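Local coordinates for Exo-beta-1,3-glucanase (Streptomyces sp. SirexAA-E, PDB 4PEY), which hydrolyses laminarin and laminarioligosaccharides from their non-reducing ends, yielding glucose and laminaribiose, at residues F134-L145 with Y157-G168. The protein carries 1 engineered substitution. Sequence-based numbering, arbitrary orientation.
Sequences FRRMHVKGGLNL and YIADSKIDGEVG
Leu143 and Ile158 meet tip to tip inside the coil, Leu143 CD2 lying 3.8 Å from Ile158 CD1. The Leu143 side chain crosses that of Ile163 at about a right angle, and CD2 also touches Ile163 CG1. Val139 lies alongside Ile163, and Leu145 CD1 rests 3.7 Å from Val167 CG1. Phe134 runs side by side with Ile158, and Met137 CG packs on one face of the Phe134 ring. This is the tight, apolar side.

Backbone hydrogen bonds of parallel pairing tie the two segments together in each short strand. At the bend between strands, Ser161 takes over. With OG anti to its carbonyl carbon (chi1 -66°), the hydroxyl accepts from Met137 N at 3.1 Å and donates to Ala159 O. At the same bend Arg136 and Asp160 form a long salt bridge, and water 1 links Arg136 NH2 to Asp160 OD2. Arg136 NH1 donates to Leu82 O, and Asp160 OD2 is hydrogen-bonded to Ser247.

The opposite side is polar, looser and partly exposed. His138 NE2 donates to Asp164 OD1 at 2.8 Å, in the plane of the imidazole. Lys162 NZ reaches the same oxygen at 2.9 Å from the other face of the carboxylate, as a salt bridge. An asparagine in place of Asp164 would probably weaken this shared grip, leaving the Lys162 ammonium without its countercharge. His138 ND1 is held by Asp85.

Tyr157 CE2 sits 3.5 Å over the centre of the Arg135 guanidinium, which pairs with Asp370. At the far end Asn144 lies about 5 Å, side chain to side chain, from the substrate-binding Tyr150.

The two segments lie on successive coils of the right-handed parallel beta-helix of family 55. Strands 110-113 and 116-118 flank 134-145; strands 174-178 and 180-182 flank 157-168.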
loop_
_atom_site.group_PDB
_atom_site.type_symbol
_atom_site.label_atom_id
_atom_site.label_comp_id
_atom_site.label_asym_id
_atom_site.label_seq_id
_atom_site.Cartn_x
_atom_site.Cartn_y
_atom_site.Cartn_z
ATOM N N PHE A 134 -5.805 1.105 -6.507
ATOM C CA PHE A 134 -6.914 1.330 -7.422
ATOM C C PHE A 134 -8.039 1.882 -6.535
ATOM O O PHE A 134 -8.707 1.118 -5.825
ATOM C CB PHE A 134 -7.271 -0.003 -8.098
ATOM C CG PHE A 134 -8.160 0.089 -9.319
ATOM C CD1 PHE A 134 -7.612 0.256 -10.584
ATOM C CD2 PHE A 134 -9.533 -0.113 -9.215
ATOM C CE1 PHE A 134 -8.415 0.286 -11.726
ATOM C CE2 PHE A 134 -10.343 -0.097 -10.353
ATOM C CZ PHE A 134 -9.778 0.114 -11.606
ATOM N N ARG A 135 -8.203 3.207 -6.526
ATOM C CA ARG A 135 -9.120 3.891 -5.601
ATOM C C ARG A 135 -10.163 4.751 -6.296
ATOM O O ARG A 135 -9.858 5.405 -7.285
ATOM C CB ARG A 135 -8.353 4.817 -4.651
ATOM C CG ARG A 135 -7.427 4.151 -3.652
ATOM C CD ARG A 135 -6.707 5.223 -2.825
ATOM N NE ARG A 135 -5.737 4.659 -1.884
ATOM C CZ ARG A 135 -6.015 4.247 -0.651
ATOM N NH1 ARG A 135 -7.259 4.320 -0.178
ATOM N NH2 ARG A 135 -5.040 3.743 0.105
ATOM N N ARG A 136 -11.377 4.777 -5.757
ATOM C CA ARG A 136 -12.409 5.705 -6.232
ATOM C C ARG A 136 -12.587 5.580 -7.746
ATOM O O ARG A 136 -12.689 6.575 -8.460
ATOM C CB ARG A 136 -12.057 7.154 -5.836
ATOM C CG ARG A 136 -13.237 8.119 -5.753
ATOM C CD ARG A 136 -12.757 9.550 -5.461
ATOM N NE ARG A 136 -13.853 10.516 -5.375
ATOM C CZ ARG A 136 -14.546 10.759 -4.269
ATOM N NH1 ARG A 136 -15.525 11.656 -4.276
ATOM N NH2 ARG A 136 -14.258 10.104 -3.154
ATOM N N MET A 137 -12.627 4.339 -8.224
ATOM C CA MET A 137 -12.796 4.060 -9.646
ATOM C C MET A 137 -14.202 3.557 -9.928
ATOM O O MET A 137 -14.785 2.836 -9.112
ATOM C CB MET A 137 -11.775 3.011 -10.114
ATOM C CG MET A 137 -10.322 3.441 -9.939
ATOM S SD MET A 137 -9.797 4.760 -11.062
ATOM C CE MET A 137 -9.774 3.903 -12.638
ATOM N N HIS A 138 -14.734 3.898 -11.101
ATOM C CA HIS A 138 -15.973 3.294 -11.571
ATOM C C HIS A 138 -15.705 2.552 -12.866
ATOM O O HIS A 138 -15.512 3.179 -13.906
ATOM C CB HIS A 138 -17.079 4.331 -11.800
ATOM C CG HIS A 138 -18.391 3.717 -12.187
ATOM N ND1 HIS A 138 -19.380 4.415 -12.850
ATOM C CD2 HIS A 138 -18.863 2.457 -12.026
ATOM C CE1 HIS A 138 -20.414 3.616 -13.059
ATOM N NE2 HIS A 138 -20.120 2.419 -12.577
ATOM N N VAL A 139 -15.696 1.221 -12.814
ATOM C CA VAL A 139 -15.484 0.442 -14.032
ATOM C C VAL A 139 -16.832 -0.017 -14.567
ATOM O O VAL A 139 -17.540 -0.797 -13.916
ATOM C CB VAL A 139 -14.569 -0.778 -13.799
ATOM C CG1 VAL A 139 -14.317 -1.494 -15.122
ATOM C CG2 VAL A 139 -13.245 -0.339 -13.173
ATOM N N LYS A 140 -17.198 0.496 -15.743
ATOM C CA LYS A 140 -18.475 0.150 -16.356
ATOM C C LYS A 140 -18.266 -1.084 -17.227
ATOM O O LYS A 140 -18.321 -1.022 -18.453
ATOM C CB LYS A 140 -19.030 1.335 -17.157
ATOM C CG LYS A 140 -19.136 2.598 -16.303
ATOM C CD LYS A 140 -19.932 3.716 -16.957
ATOM C CE LYS A 140 -19.179 4.349 -18.103
ATOM N NZ LYS A 140 -19.787 5.641 -18.542
ATOM N N GLY A 141 -18.011 -2.204 -16.558
ATOM C CA GLY A 141 -17.621 -3.443 -17.204
ATOM C C GLY A 141 -16.948 -4.308 -16.161
ATOM O O GLY A 141 -17.109 -4.077 -14.957
ATOM N N GLY A 142 -16.175 -5.286 -16.621
ATOM C CA GLY A 142 -15.424 -6.155 -15.736
ATOM C C GLY A 142 -14.025 -5.641 -15.474
ATOM O O GLY A 142 -13.553 -4.703 -16.137
ATOM N N LEU A 143 -13.355 -6.271 -14.509
ATOM C CA LEU A 143 -11.995 -5.907 -14.149
ATOM C C LEU A 143 -11.169 -7.183 -14.035
ATOM O O LEU A 143 -11.423 -8.018 -13.166
ATOM C CB LEU A 143 -11.981 -5.112 -12.836
ATOM C CG LEU A 143 -10.628 -4.601 -12.334
ATOM C CD1 LEU A 143 -10.025 -3.566 -13.292
ATOM C CD2 LEU A 143 -10.759 -4.023 -10.927
ATOM N N ASN A 144 -10.208 -7.337 -14.941
ATOM C CA ASN A 144 -9.302 -8.484 -14.962
ATOM C C ASN A 144 -8.014 -8.111 -14.244
ATOM O O ASN A 144 -7.333 -7.170 -14.650
ATOM C CB ASN A 144 -9.018 -8.902 -16.415
ATOM C CG ASN A 144 -8.197 -10.181 -16.530
ATOM O OD1 ASN A 144 -7.625 -10.678 -15.558
ATOM N ND2 ASN A 144 -8.127 -10.711 -17.744
ATOM N N LEU A 145 -7.675 -8.836 -13.179
ATOM C CA LEU A 145 -6.491 -8.512 -12.388
ATOM C C LEU A 145 -5.259 -9.316 -12.792
ATOM O O LEU A 145 -4.191 -9.172 -12.190
ATOM C CB LEU A 145 -6.774 -8.737 -10.899
ATOM C CG LEU A 145 -8.010 -8.021 -10.352
ATOM C CD1 LEU A 145 -8.177 -8.329 -8.863
ATOM C CD2 LEU A 145 -7.898 -6.519 -10.588
ATOM N N TYR A 157 -4.831 -4.118 -4.220
ATOM C CA TYR A 157 -5.626 -3.248 -3.357
ATOM C C TYR A 157 -6.666 -2.462 -4.147
ATOM O O TYR A 157 -6.316 -1.696 -5.038
ATOM C CB TYR A 157 -4.693 -2.292 -2.594
ATOM C CG TYR A 157 -5.397 -1.316 -1.673
ATOM C CD1 TYR A 157 -5.615 -1.626 -0.331
ATOM C CD2 TYR A 157 -5.847 -0.086 -2.150
ATOM C CE1 TYR A 157 -6.272 -0.730 0.516
ATOM C CE2 TYR A 157 -6.498 0.816 -1.316
ATOM C CZ TYR A 157 -6.713 0.490 0.013
ATOM O OH TYR A 157 -7.350 1.392 0.837
ATOM N N ILE A 158 -7.943 -2.670 -3.826
ATOM C CA ILE A 158 -9.033 -1.858 -4.372
ATOM C C ILE A 158 -9.803 -1.228 -3.215
ATOM O O ILE A 158 -10.160 -1.923 -2.257
ATOM C CB ILE A 158 -10.013 -2.695 -5.242
ATOM C CG1 ILE A 158 -9.326 -3.188 -6.522
ATOM C CG2 ILE A 158 -11.274 -1.879 -5.586
ATOM C CD1 ILE A 158 -10.060 -4.341 -7.210
ATOM N N ALA A 159 -10.045 0.078 -3.288
ATOM C CA ALA A 159 -10.866 0.751 -2.279
ATOM C C ALA A 159 -11.820 1.745 -2.909
ATOM O O ALA A 159 -11.506 2.369 -3.921
ATOM C CB ALA A 159 -10.000 1.459 -1.248
ATOM N N ASP A 160 -12.984 1.883 -2.283
ATOM C CA ASP A 160 -13.953 2.921 -2.632
ATOM C C ASP A 160 -14.293 2.911 -4.117
ATOM O O ASP A 160 -14.468 3.963 -4.727
ATOM C CB ASP A 160 -13.437 4.309 -2.207
ATOM C CG ASP A 160 -14.567 5.300 -1.990
ATOM O OD1 ASP A 160 -15.704 4.831 -1.812
ATOM O OD2 ASP A 160 -14.341 6.534 -1.989
ATOM N N SER A 161 -14.418 1.714 -4.688
ATOM C CA SER A 161 -14.642 1.582 -6.120
ATOM C C SER A 161 -15.917 0.823 -6.446
ATOM O O SER A 161 -16.423 0.047 -5.630
ATOM C CB SER A 161 -13.452 0.878 -6.784
ATOM O OG SER A 161 -12.285 1.677 -6.698
ATOM N N LYS A 162 -16.453 1.084 -7.632
ATOM C CA LYS A 162 -17.593 0.333 -8.136
ATOM C C LYS A 162 -17.220 -0.342 -9.442
ATOM O O LYS A 162 -16.883 0.339 -10.420
ATOM C CB LYS A 162 -18.812 1.236 -8.353
ATOM C CG LYS A 162 -20.040 0.469 -8.843
ATOM C CD LYS A 162 -21.258 1.363 -9.034
ATOM C CE LYS A 162 -22.542 0.537 -9.058
ATOM N NZ LYS A 162 -22.496 -0.557 -10.071
ATOM N N ILE A 163 -17.264 -1.673 -9.457
ATOM C CA ILE A 163 -17.062 -2.429 -10.686
ATOM C C ILE A 163 -18.429 -3.014 -11.045
ATOM O O ILE A 163 -18.983 -3.827 -10.286
ATOM C CB ILE A 163 -15.987 -3.542 -10.533
ATOM C CG1 ILE A 163 -14.596 -2.931 -10.316
ATOM C CG2 ILE A 163 -15.942 -4.433 -11.772
ATOM C CD1 ILE A 163 -14.276 -2.599 -8.906
ATOM N N ASP A 164 -19.002 -2.568 -12.168
ATOM C CA ASP A 164 -20.358 -2.991 -12.543
ATOM C C ASP A 164 -20.436 -4.491 -12.800
ATOM O O ASP A 164 -21.428 -5.141 -12.459
ATOM C CB ASP A 164 -20.849 -2.268 -13.800
ATOM C CG ASP A 164 -21.044 -0.777 -13.606
ATOM O OD1 ASP A 164 -20.948 -0.269 -12.465
ATOM O OD2 ASP A 164 -21.314 -0.109 -14.627
ATOM N N GLY A 165 -19.391 -5.031 -13.420
ATOM C CA GLY A 165 -19.354 -6.434 -13.786
ATOM C C GLY A 165 -18.527 -7.252 -12.814
ATOM O O GLY A 165 -18.463 -6.944 -11.619
ATOM N N GLU A 166 -17.893 -8.303 -13.327
ATOM C CA GLU A 166 -17.145 -9.228 -12.489
ATOM C C GLU A 166 -15.684 -8.825 -12.340
ATOM O O GLU A 166 -15.037 -8.434 -13.316
ATOM C CB GLU A 166 -17.224 -10.646 -13.061
ATOM C CG GLU A 166 -16.485 -11.657 -12.207
ATOM C CD GLU A 166 -16.538 -13.064 -12.760
ATOM O OE1 GLU A 166 -15.625 -13.443 -13.522
ATOM O OE2 GLU A 166 -17.485 -13.793 -12.418
ATOM N N VAL A 167 -15.168 -8.917 -11.115
ATOM C CA VAL A 167 -13.727 -8.854 -10.889
ATOM C C VAL A 167 -13.162 -10.261 -11.008
ATOM O O VAL A 167 -13.609 -11.170 -10.302
ATOM C CB VAL A 167 -13.378 -8.276 -9.499
ATOM C CG1 VAL A 167 -11.863 -8.215 -9.312
ATOM C CG2 VAL A 167 -14.000 -6.898 -9.341
ATOM N N GLY A 168 -12.197 -10.440 -11.909
ATOM C CA GLY A 168 -11.581 -11.741 -12.133
ATOM C C GLY A 168 -10.116 -11.753 -11.732
ATOM O O GLY A 168 -9.270 -11.216 -12.442
HETATM O O HOH W 1 -12.421 8.351 -2.354
#